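Local coordinates for elongation factor G (Thermus thermophilus, PDB 2DY1), which binds GTP with a magnesium ion and probably acts as a GTPase in the elongation stage of protein synthesis, at residues 299-310 and 342-353; 580-590 and 625-636. All blocks are in the same frame, centred on the assembly; numbering follows the deposited sequence.

Contact 1: 299-310 and 342-353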
loop_
_atom_site.group_PDB
_atom_site.type_symbol
_atom_site.label_atom_id
_atom_site.label_comp_id
_atom_site.label_asym_id
_atom_site.label_seq_id
_atom_site.Cartn_x
_atom_site.Cartn_y
_atom_site.Cartn_z
ATOM N N GLN A 299 -8.522 19.996 -5.433
ATOM C CA GLN A 299 -7.689 19.265 -4.490
ATOM C C GLN A 299 -7.913 19.686 -3.042
ATOM O O GLN A 299 -7.981 20.868 -2.733
ATOM C CB GLN A 299 -6.210 19.426 -4.876
ATOM C CG GLN A 299 -5.206 18.678 -3.966
ATOM C CD GLN A 299 -3.897 18.336 -4.665
ATOM O OE1 GLN A 299 -2.866 18.126 -4.019
ATOM N NE2 GLN A 299 -3.936 18.247 -5.985
ATOM N N VAL A 300 -8.093 18.698 -2.166
ATOM C CA VAL A 300 -8.260 18.947 -0.742
ATOM C C VAL A 300 -7.172 18.136 -0.041
ATOM O O VAL A 300 -7.053 16.935 -0.262
ATOM C CB VAL A 300 -9.650 18.490 -0.214
ATOM C CG1 VAL A 300 -9.701 18.644 1.302
ATOM C CG2 VAL A 300 -10.750 19.323 -0.850
ATOM N N ALA A 301 -6.377 18.804 0.794
ATOM C CA ALA A 301 -5.301 18.166 1.538
ATOM C C ALA A 301 -5.828 17.908 2.939
ATOM O O ALA A 301 -6.495 18.760 3.543
ATOM C CB ALA A 301 -4.066 19.081 1.582
ATOM N N TYR A 302 -5.566 16.707 3.446
ATOM C CA TYR A 302 -6.023 16.341 4.774
ATOM C C TYR A 302 -4.823 16.372 5.690
ATOM O O TYR A 302 -3.858 15.635 5.502
ATOM C CB TYR A 302 -6.666 14.957 4.730
ATOM C CG TYR A 302 -7.957 14.993 3.932
ATOM C CD1 TYR A 302 -9.196 15.046 4.562
ATOM C CD2 TYR A 302 -7.925 15.028 2.542
ATOM C CE1 TYR A 302 -10.378 15.134 3.810
ATOM C CE2 TYR A 302 -9.100 15.119 1.794
ATOM C CZ TYR A 302 -10.303 15.171 2.429
ATOM O OH TYR A 302 -11.444 15.262 1.666
ATOM N N LEU A 303 -4.912 17.252 6.679
ATOM C CA LEU A 303 -3.805 17.493 7.585
ATOM C C LEU A 303 -4.067 17.041 8.987
ATOM O O LEU A 303 -5.111 17.331 9.540
ATOM C CB LEU A 303 -3.531 18.998 7.663
ATOM C CG LEU A 303 -2.664 19.746 6.662
ATOM C CD1 LEU A 303 -3.188 19.542 5.256
ATOM C CD2 LEU A 303 -2.682 21.237 7.039
ATOM N N ARG A 304 -3.100 16.338 9.565
ATOM C CA ARG A 304 -3.199 15.974 10.975
ATOM C C ARG A 304 -2.341 16.999 11.714
ATOM O O ARG A 304 -1.179 17.210 11.350
ATOM C CB ARG A 304 -2.626 14.586 11.240
ATOM C CG ARG A 304 -2.280 14.356 12.741
ATOM C CD ARG A 304 -3.516 14.363 13.642
ATOM N NE ARG A 304 -3.125 14.603 15.036
ATOM C CZ ARG A 304 -2.656 13.691 15.881
ATOM N NH1 ARG A 304 -2.517 12.417 15.517
ATOM N NH2 ARG A 304 -2.267 14.085 17.097
ATOM N N LEU A 305 -2.918 17.634 12.728
ATOM C CA LEU A 305 -2.172 18.588 13.556
ATOM C C LEU A 305 -1.728 17.764 14.762
ATOM O O LEU A 305 -2.540 17.386 15.608
ATOM C CB LEU A 305 -3.083 19.745 13.987
ATOM C CG LEU A 305 -2.439 20.857 14.835
ATOM C CD1 LEU A 305 -1.277 21.488 14.075
ATOM C CD2 LEU A 305 -3.491 21.906 15.162
ATOM N N TYR A 306 -0.437 17.480 14.824
ATOM C CA TYR A 306 0.108 16.659 15.901
ATOM C C TYR A 306 0.349 17.416 17.169
ATOM O O TYR A 306 0.230 16.870 18.265
ATOM C CB TYR A 306 1.444 16.032 15.477
ATOM C CG TYR A 306 1.369 15.004 14.355
ATOM C CD1 TYR A 306 0.771 13.764 14.563
ATOM C CD2 TYR A 306 1.942 15.261 13.106
ATOM C CE1 TYR A 306 0.752 12.785 13.562
ATOM C CE2 TYR A 306 1.923 14.283 12.081
ATOM C CZ TYR A 306 1.330 13.052 12.328
ATOM O OH TYR A 306 1.344 12.090 11.332
ATOM N N ARG A 307 0.693 18.686 17.015
ATOM C CA ARG A 307 1.042 19.495 18.174
ATOM C C ARG A 307 0.742 20.914 17.833
ATOM O O ARG A 307 0.784 21.280 16.669
ATOM C CB ARG A 307 2.549 19.362 18.439
ATOM C CG ARG A 307 3.051 19.944 19.775
ATOM C CD ARG A 307 4.542 19.644 19.933
ATOM N NE ARG A 307 5.343 20.285 18.890
ATOM C CZ ARG A 307 6.543 19.870 18.509
ATOM N NH1 ARG A 307 7.094 18.808 19.082
ATOM N NH2 ARG A 307 7.189 20.521 17.553
ATOM N N GLY A 308 0.429 21.699 18.856
ATOM C CA GLY A 308 0.167 23.107 18.645
ATOM C C GLY A 308 -1.284 23.458 18.458
ATOM O O GLY A 308 -2.164 22.605 18.489
ATOM N N ARG A 309 -1.537 24.742 18.263
ATOM C CA ARG A 309 -2.879 25.221 18.089
ATOM C C ARG A 309 -2.892 26.172 16.899
ATOM O O ARG A 309 -1.888 26.819 16.592
ATOM C CB ARG A 309 -3.331 25.920 19.383
ATOM C CG ARG A 309 -4.713 26.534 19.355
ATOM C CD ARG A 309 -5.194 26.858 20.769
ATOM N NE ARG A 309 -6.425 27.640 20.739
ATOM C CZ ARG A 309 -6.470 28.942 20.474
ATOM N NH1 ARG A 309 -5.348 29.608 20.228
ATOM N NH2 ARG A 309 -7.633 29.575 20.431
ATOM N N LEU A 310 -4.016 26.224 16.200
ATOM C CA LEU A 310 -4.137 27.125 15.064
ATOM C C LEU A 310 -5.431 27.906 15.084
ATOM O O LEU A 310 -6.475 27.435 15.562
ATOM C CB LEU A 310 -4.080 26.358 13.743
ATOM C CG LEU A 310 -2.779 25.639 13.405
ATOM C CD1 LEU A 310 -2.998 24.752 12.187
ATOM C CD2 LEU A 310 -1.684 26.663 13.116
ATOM N N ALA A 342 -8.306 25.198 15.966
ATOM C CA ALA A 342 -7.931 23.795 15.843
ATOM C C ALA A 342 -6.841 23.536 16.873
ATOM O O ALA A 342 -5.938 24.351 17.045
ATOM C CB ALA A 342 -7.429 23.508 14.460
ATOM N N GLU A 343 -6.922 22.411 17.566
ATOM C CA GLU A 343 -5.932 22.088 18.596
ATOM C C GLU A 343 -5.266 20.784 18.187
ATOM O O GLU A 343 -5.761 20.096 17.298
ATOM C CB GLU A 343 -6.622 21.870 19.948
ATOM C CG GLU A 343 -7.558 22.976 20.391
ATOM C CD GLU A 343 -8.373 22.564 21.598
ATOM O OE1 GLU A 343 -7.773 22.318 22.667
ATOM O OE2 GLU A 343 -9.613 22.474 21.474
ATOM N N ALA A 344 -4.172 20.418 18.842
ATOM C CA ALA A 344 -3.494 19.166 18.488
ATOM C C ALA A 344 -4.517 18.030 18.579
ATOM O O ALA A 344 -5.294 17.948 19.536
ATOM C CB ALA A 344 -2.319 18.909 19.445
ATOM N N GLY A 345 -4.494 17.157 17.568
ATOM C CA GLY A 345 -5.443 16.053 17.505
ATOM C C GLY A 345 -6.431 16.281 16.364
ATOM O O GLY A 345 -7.002 15.336 15.814
ATOM N N PHE A 346 -6.643 17.541 16.011
ATOM C CA PHE A 346 -7.549 17.851 14.907
ATOM C C PHE A 346 -7.006 17.349 13.583
ATOM O O PHE A 346 -5.789 17.218 13.374
ATOM C CB PHE A 346 -7.721 19.373 14.740
ATOM C CG PHE A 346 -8.852 19.963 15.522
ATOM C CD1 PHE A 346 -8.931 19.793 16.900
ATOM C CD2 PHE A 346 -9.856 20.698 14.872
ATOM C CE1 PHE A 346 -9.984 20.339 17.628
ATOM C CE2 PHE A 346 -10.922 21.249 15.590
ATOM C CZ PHE A 346 -10.989 21.072 16.972
ATOM N N VAL A 347 -7.949 17.062 12.686
ATOM C CA VAL A 347 -7.631 16.736 11.319
ATOM C C VAL A 347 -8.354 17.845 10.573
ATOM O O VAL A 347 -9.522 18.130 10.836
ATOM C CB VAL A 347 -8.183 15.372 10.885
ATOM C CG1 VAL A 347 -8.099 15.252 9.357
ATOM C CG2 VAL A 347 -7.349 14.267 11.545
ATOM N N LEU A 348 -7.626 18.519 9.692
ATOM C CA LEU A 348 -8.197 19.603 8.915
ATOM C C LEU A 348 -8.259 19.262 7.447
ATOM O O LEU A 348 -7.438 18.496 6.949
ATOM C CB LEU A 348 -7.338 20.857 9.058
ATOM C CG LEU A 348 -7.212 21.417 10.481
ATOM C CD1 LEU A 348 -6.242 22.598 10.448
ATOM C CD2 LEU A 348 -8.555 21.866 11.000
ATOM N N GLY A 349 -9.238 19.840 6.754
ATOM C CA GLY A 349 -9.327 19.649 5.316
ATOM C C GLY A 349 -8.995 21.015 4.740
ATOM O O GLY A 349 -9.670 21.990 5.079
ATOM N N VAL A 350 -7.978 21.096 3.894
ATOM C CA VAL A 350 -7.556 22.371 3.297
ATOM C C VAL A 350 -7.977 22.382 1.828
ATOM O O VAL A 350 -7.453 21.605 1.044
ATOM C CB VAL A 350 -6.005 22.513 3.386
ATOM C CG1 VAL A 350 -5.547 23.845 2.804
ATOM C CG2 VAL A 350 -5.556 22.402 4.841
ATOM N N PRO A 351 -8.942 23.244 1.449
ATOM C CA PRO A 351 -9.381 23.304 0.043
ATOM C C PRO A 351 -8.405 24.097 -0.823
ATOM O O PRO A 351 -7.504 24.751 -0.299
ATOM C CB PRO A 351 -10.753 23.954 0.147
ATOM C CG PRO A 351 -10.542 24.947 1.254
ATOM C CD PRO A 351 -9.785 24.109 2.295
ATOM N N LYS A 352 -8.581 24.024 -2.143
ATOM C CA LYS A 352 -7.699 24.702 -3.106
ATOM C C LYS A 352 -6.261 24.358 -2.749
ATOM O O LYS A 352 -5.379 25.213 -2.743
ATOM C CB LYS A 352 -7.885 26.220 -3.031
ATOM C CG LYS A 352 -9.290 26.715 -3.315
ATOM C CD LYS A 352 -9.386 28.205 -2.993
ATOM C CE LYS A 352 -10.781 28.759 -3.237
ATOM N NZ LYS A 352 -10.883 30.187 -2.817
ATOM N N ALA A 353 -6.027 23.084 -2.464
ATOM C CA ALA A 353 -4.716 22.625 -2.037
ATOM C C ALA A 353 -3.821 22.025 -3.117
ATOM O O ALA A 353 -3.044 21.128 -2.833
ATOM C CB ALA A 353 -4.899 21.611 -0.898
HETATM O O HOH W 1 -10.584 22.328 -3.366
#

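Contact 2: 580-590 and 625-636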
loop_
_atom_site.group_PDB
_atom_site.type_symbol
_atom_site.label_atom_id
_atom_site.label_comp_id
_atom_site.label_asym_id
_atom_site.label_seq_id
_atom_site.Cartn_x
_atom_site.Cartn_y
_atom_site.Cartn_z
ATOM N N VAL A 580 4.736 -19.175 -3.979
ATOM C CA VAL A 580 3.296 -19.278 -3.791
ATOM C C VAL A 580 2.942 -19.949 -2.467
ATOM O O VAL A 580 3.412 -21.046 -2.171
ATOM C CB VAL A 580 2.630 -20.074 -4.948
ATOM C CG1 VAL A 580 1.130 -20.192 -4.707
ATOM C CG2 VAL A 580 2.884 -19.379 -6.268
ATOM N N LEU A 581 2.123 -19.268 -1.672
ATOM C CA LEU A 581 1.674 -19.792 -0.388
ATOM C C LEU A 581 0.250 -20.271 -0.638
ATOM O O LEU A 581 -0.604 -19.490 -1.064
ATOM C CB LEU A 581 1.682 -18.682 0.670
ATOM C CG LEU A 581 1.526 -19.056 2.149
ATOM C CD1 LEU A 581 0.207 -19.763 2.369
ATOM C CD2 LEU A 581 2.683 -19.939 2.587
ATOM N N ALA A 582 -0.013 -21.548 -0.388
ATOM C CA ALA A 582 -1.348 -22.079 -0.629
ATOM C C ALA A 582 -1.738 -23.211 0.309
ATOM O O ALA A 582 -0.884 -23.942 0.815
ATOM C CB ALA A 582 -1.463 -22.545 -2.076
ATOM N N PRO A 583 -3.050 -23.366 0.551
ATOM C CA PRO A 583 -3.565 -24.419 1.428
ATOM C C PRO A 583 -3.037 -25.757 0.939
ATOM O O PRO A 583 -2.824 -25.942 -0.260
ATOM C CB PRO A 583 -5.076 -24.296 1.256
ATOM C CG PRO A 583 -5.262 -22.830 0.999
ATOM C CD PRO A 583 -4.152 -22.545 0.018
ATOM N N GLN A 584 -2.826 -26.689 1.857
ATOM C CA GLN A 584 -2.309 -27.992 1.476
ATOM C C GLN A 584 -3.204 -28.721 0.474
ATOM O O GLN A 584 -2.707 -29.313 -0.486
ATOM C CB GLN A 584 -2.072 -28.854 2.723
ATOM C CG GLN A 584 -3.298 -29.126 3.574
ATOM C CD GLN A 584 -3.659 -30.600 3.600
ATOM O OE1 GLN A 584 -4.232 -31.126 2.647
ATOM N NE2 GLN A 584 -3.307 -31.278 4.688
ATOM N N GLU A 585 -4.519 -28.669 0.680
ATOM C CA GLU A 585 -5.443 -29.339 -0.233
ATOM C C GLU A 585 -5.503 -28.646 -1.598
ATOM O O GLU A 585 -5.984 -29.227 -2.573
ATOM C CB GLU A 585 -6.852 -29.432 0.384
ATOM C CG GLU A 585 -6.906 -30.222 1.702
ATOM C CD GLU A 585 -8.256 -30.894 1.964
ATOM O OE1 GLU A 585 -8.633 -31.804 1.190
ATOM O OE2 GLU A 585 -8.935 -30.521 2.946
ATOM N N ARG A 586 -5.003 -27.412 -1.668
ATOM C CA ARG A 586 -4.994 -26.650 -2.919
ATOM C C ARG A 586 -3.652 -26.696 -3.645
ATOM O O ARG A 586 -3.536 -26.225 -4.778
ATOM C CB ARG A 586 -5.370 -25.181 -2.668
ATOM C CG ARG A 586 -6.862 -24.853 -2.804
ATOM C CD ARG A 586 -7.654 -26.025 -3.380
ATOM N NE ARG A 586 -8.206 -25.766 -4.709
ATOM C CZ ARG A 586 -9.241 -24.968 -4.950
ATOM N NH1 ARG A 586 -9.673 -24.799 -6.194
ATOM N NH2 ARG A 586 -9.847 -24.340 -3.952
ATOM N N VAL A 587 -2.640 -27.258 -2.993
ATOM C CA VAL A 587 -1.306 -27.357 -3.579
ATOM C C VAL A 587 -1.301 -28.056 -4.935
ATOM O O VAL A 587 -0.616 -27.625 -5.863
ATOM C CB VAL A 587 -0.347 -28.109 -2.638
ATOM C CG1 VAL A 587 0.953 -28.423 -3.353
ATOM C CG2 VAL A 587 -0.079 -27.269 -1.399
ATOM N N GLY A 588 -2.062 -29.141 -5.045
ATOM C CA GLY A 588 -2.123 -29.875 -6.299
ATOM C C GLY A 588 -2.560 -29.039 -7.490
ATOM O O GLY A 588 -2.006 -29.172 -8.587
ATOM N N ASP A 589 -3.558 -28.185 -7.285
ATOM C CA ASP A 589 -4.054 -27.327 -8.354
ATOM C C ASP A 589 -3.009 -26.275 -8.702
ATOM O O ASP A 589 -2.816 -25.939 -9.869
ATOM C CB ASP A 589 -5.355 -26.642 -7.930
ATOM C CG ASP A 589 -6.478 -27.628 -7.689
ATOM O OD1 ASP A 589 -6.785 -28.412 -8.614
ATOM O OD2 ASP A 589 -7.053 -27.620 -6.580
ATOM N N VAL A 590 -2.342 -25.756 -7.677
ATOM C CA VAL A 590 -1.302 -24.753 -7.868
ATOM C C VAL A 590 -0.190 -25.340 -8.731
ATOM O O VAL A 590 0.163 -24.774 -9.769
ATOM C CB VAL A 590 -0.717 -24.295 -6.510
ATOM C CG1 VAL A 590 0.544 -23.461 -6.729
ATOM C CG2 VAL A 590 -1.757 -23.481 -5.752
ATOM N N TYR A 625 -0.963 -13.693 -13.209
ATOM C CA TYR A 625 -1.064 -14.713 -12.184
ATOM C C TYR A 625 -1.915 -14.148 -11.038
ATOM O O TYR A 625 -2.670 -14.879 -10.401
ATOM C CB TYR A 625 0.334 -15.104 -11.684
ATOM C CG TYR A 625 0.362 -16.384 -10.872
ATOM C CD1 TYR A 625 0.836 -16.389 -9.560
ATOM C CD2 TYR A 625 -0.091 -17.590 -11.416
ATOM C CE1 TYR A 625 0.856 -17.571 -8.802
ATOM C CE2 TYR A 625 -0.078 -18.773 -10.667
ATOM C CZ TYR A 625 0.396 -18.753 -9.367
ATOM O OH TYR A 625 0.407 -19.913 -8.626
ATOM N N TYR A 626 -1.817 -12.838 -10.803
ATOM C CA TYR A 626 -2.582 -12.207 -9.731
ATOM C C TYR A 626 -4.090 -12.409 -9.897
ATOM O O TYR A 626 -4.818 -12.418 -8.911
ATOM C CB TYR A 626 -2.252 -10.701 -9.620
ATOM C CG TYR A 626 -2.789 -9.820 -10.733
ATOM C CD1 TYR A 626 -2.155 -9.760 -11.976
ATOM C CD2 TYR A 626 -3.914 -9.014 -10.526
ATOM C CE1 TYR A 626 -2.620 -8.922 -12.975
ATOM C CE2 TYR A 626 -4.392 -8.170 -11.527
ATOM C CZ TYR A 626 -3.737 -8.127 -12.747
ATOM O OH TYR A 626 -4.196 -7.272 -13.720
ATOM N N LYS A 627 -4.552 -12.586 -11.133
ATOM C CA LYS A 627 -5.984 -12.785 -11.381
ATOM C C LYS A 627 -6.417 -14.229 -11.168
ATOM O O LYS A 627 -7.553 -14.489 -10.781
ATOM C CB LYS A 627 -6.358 -12.371 -12.811
ATOM C CG LYS A 627 -6.332 -10.872 -13.079
ATOM C CD LYS A 627 -6.908 -10.548 -14.456
ATOM C CE LYS A 627 -6.902 -9.054 -14.713
ATOM N NZ LYS A 627 -7.366 -8.715 -16.099
ATOM N N ALA A 628 -5.503 -15.161 -11.405
ATOM C CA ALA A 628 -5.808 -16.581 -11.285
ATOM C C ALA A 628 -5.566 -17.202 -9.915
ATOM O O ALA A 628 -6.220 -18.184 -9.554
ATOM C CB ALA A 628 -5.020 -17.356 -12.342
ATOM N N LEU A 629 -4.640 -16.642 -9.148
ATOM C CA LEU A 629 -4.320 -17.215 -7.843
ATOM C C LEU A 629 -5.507 -17.456 -6.914
ATOM O O LEU A 629 -5.602 -18.511 -6.288
ATOM C CB LEU A 629 -3.280 -16.366 -7.117
ATOM C CG LEU A 629 -2.758 -17.055 -5.853
ATOM C CD1 LEU A 629 -2.107 -18.389 -6.221
ATOM C CD2 LEU A 629 -1.768 -16.154 -5.143
ATOM N N PRO A 630 -6.421 -16.478 -6.793
ATOM C CA PRO A 630 -7.576 -16.677 -5.910
ATOM C C PRO A 630 -8.340 -17.971 -6.214
ATOM O O PRO A 630 -8.550 -18.798 -5.326
ATOM C CB PRO A 630 -8.410 -15.425 -6.163
ATOM C CG PRO A 630 -7.336 -14.375 -6.393
ATOM C CD PRO A 630 -6.390 -15.101 -7.323
ATOM N N GLY A 631 -8.744 -18.143 -7.469
ATOM C CA GLY A 631 -9.477 -19.336 -7.858
ATOM C C GLY A 631 -8.727 -20.631 -7.597
ATOM O O GLY A 631 -9.334 -21.665 -7.313
ATOM N N LEU A 632 -7.402 -20.577 -7.688
ATOM C CA LEU A 632 -6.559 -21.748 -7.471
ATOM C C LEU A 632 -6.348 -22.065 -5.994
ATOM O O LEU A 632 -6.027 -23.201 -5.635
ATOM C CB LEU A 632 -5.196 -21.540 -8.139
ATOM C CG LEU A 632 -5.153 -21.559 -9.669
ATOM C CD1 LEU A 632 -3.842 -20.963 -10.157
ATOM C CD2 LEU A 632 -5.317 -22.990 -10.166
ATOM N N THR A 633 -6.524 -21.065 -5.136
ATOM C CA THR A 633 -6.316 -21.266 -3.708
ATOM C C THR A 633 -7.535 -20.937 -2.859
ATOM O O THR A 633 -7.409 -20.692 -1.659
ATOM C CB THR A 633 -5.148 -20.415 -3.203
ATOM O OG1 THR A 633 -5.477 -19.028 -3.350
ATOM C CG2 THR A 633 -3.895 -20.719 -3.999
ATOM N N GLY A 634 -8.710 -20.936 -3.477
ATOM C CA GLY A 634 -9.923 -20.629 -2.741
ATOM C C GLY A 634 -9.849 -19.279 -2.052
ATOM O O GLY A 634 -10.507 -19.056 -1.035
ATOM N N GLY A 635 -9.042 -18.378 -2.606
ATOM C CA GLY A 635 -8.900 -17.051 -2.035
ATOM C C GLY A 635 -7.958 -16.974 -0.847
ATOM O O GLY A 635 -7.826 -15.918 -0.228
ATOM N N ALA A 636 -7.295 -18.080 -0.531
ATOM C CA ALA A 636 -6.375 -18.127 0.602
ATOM C C ALA A 636 -4.911 -17.951 0.201
ATOM O O ALA A 636 -4.052 -17.717 1.054
ATOM C CB ALA A 636 -6.544 -19.443 1.348
HETATM O O HOH W 2 -0.361 -21.945 -9.993
#

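Contact 1: 299-310 and 342-353
Arg-304 swings its CG away from the backbone N (chi1 161°) and bends at chi2 (65°), which lays the chain along its own strand, where NE lies 3.7 Å from Gly-345 CA in the type II turn of residues 343-346. Arg-304 NE also donates to Leu-305 O (2.9 Å) from well above the carbonyl plane, whereas Gly-345 N reaches Leu-305 O (2.8 Å) almost head-on; one carbonyl thus takes two donors. Tyr-306 CD1 sits over the centre of one guanidinium face. Farther out, Arg-304 forms a salt bridge with Asp-99 through NH2 and bonds to Ala-97 O through NH1. A leucine in its place would probably leave Asp-99 without this charged mate and Leu-305 O without its side-chain donor.

Beyond the turn, Leu-303 pairs with Leu-348 and Ala-301 with Val-350, each through two backbone bonds; Leu-303 N to Leu-348 O is 2.8 Å. These four side chains share one sheet face. Val-350 CG2, placed anti to the carbonyl carbon, meets Leu-303 CD1 at 3.7 Å, and Ala-353 CB abuts Ala-301 CB at 3.6 Å. At the other end, a classic bulge at Tyr-306 and Arg-307, facing Leu-285, precedes Gly-308; Leu-310 then pairs with Ala-342, and its CD1 lies 4.3 Å from Leu-348 CD1. The partners thus run on from one antiparallel sheet into a second, as in the beta-barrel domain 2 of translational GTPases, whose 343-346 turn and Arg-304 here meet the GTP-binding domain at Ile-9, Thr-11 and Asp-99.

Contact 2: 580-590 and 625-636
Arg-586 lies against the C-terminal turn of helix 625-633 along its whole side chain. Arg-586 CB and CG press on Leu-632 O, CG at 3.4 Å, and CG also meets Thr-633 CA. CD stays near the same oxygen, and bends at chi2 and chi3 fold the chain so that Leu-632 O stands over one guanidinium face, displaced toward the rim. Arg-586 NE turns its N-H to Asp-589 OD2 (2.9 Å), a salt bridge within 580-590 close to the guanidinium plane, using the anti side of the carboxylate oxygen. At the tip, Arg-586 NH1 is 3.3 Å from Gly-631 O, and NH2 lies 3.6 Å from Gly-634 N, a packing contact. A positive group beside these helix-end carbonyls is likely to be favourable.

Deeper in, Thr-633 CG2 rests against both Ala-582 CB (3.6 Å) and Val-590 CG2 (3.9 Å). Its OG1 donates to Leu-629 O and takes Gly-637 N, so the hydroxyl ties the last helical turn to the chain beyond. Val-580 CG2 comes to the edge of the Tyr-625 ring, 3.5 Å from OH; that hydroxyl donates to a water which bonds to Val-590 O. Pro-583 CG closes the outer end on Ala-636 CB at 3.6 Å.

Helix 625-633 packs beside helix 587-596, against the end of strand 569-583, which lies between strands 610-618 and 638-648 in a beta-alpha-beta-beta-alpha-beta, ferredoxin-like domain.

Overall arrangement
The centres of contacts 1 and 2 lie 23 and 22 Å from the centre of the chain, on opposite sides of it. Their own centres are 44 Å apart and their nearest atoms about 27 Å, so neither touches the other. They follow in series along the chain: 299-310 and 342-353 close within domain 2 before 580-590 and 625-636 meet in the C-terminal family region. Both are away from the GTP and magnesium site, where Thr-23 and Thr-61 hold the metal. Contact 1 has the more direct structural tie to it, since it touches strand 9-16, which runs into the GTP-binding loop at Gly-19 to Thr-24. Contact 2 is internal packing of a separate domain.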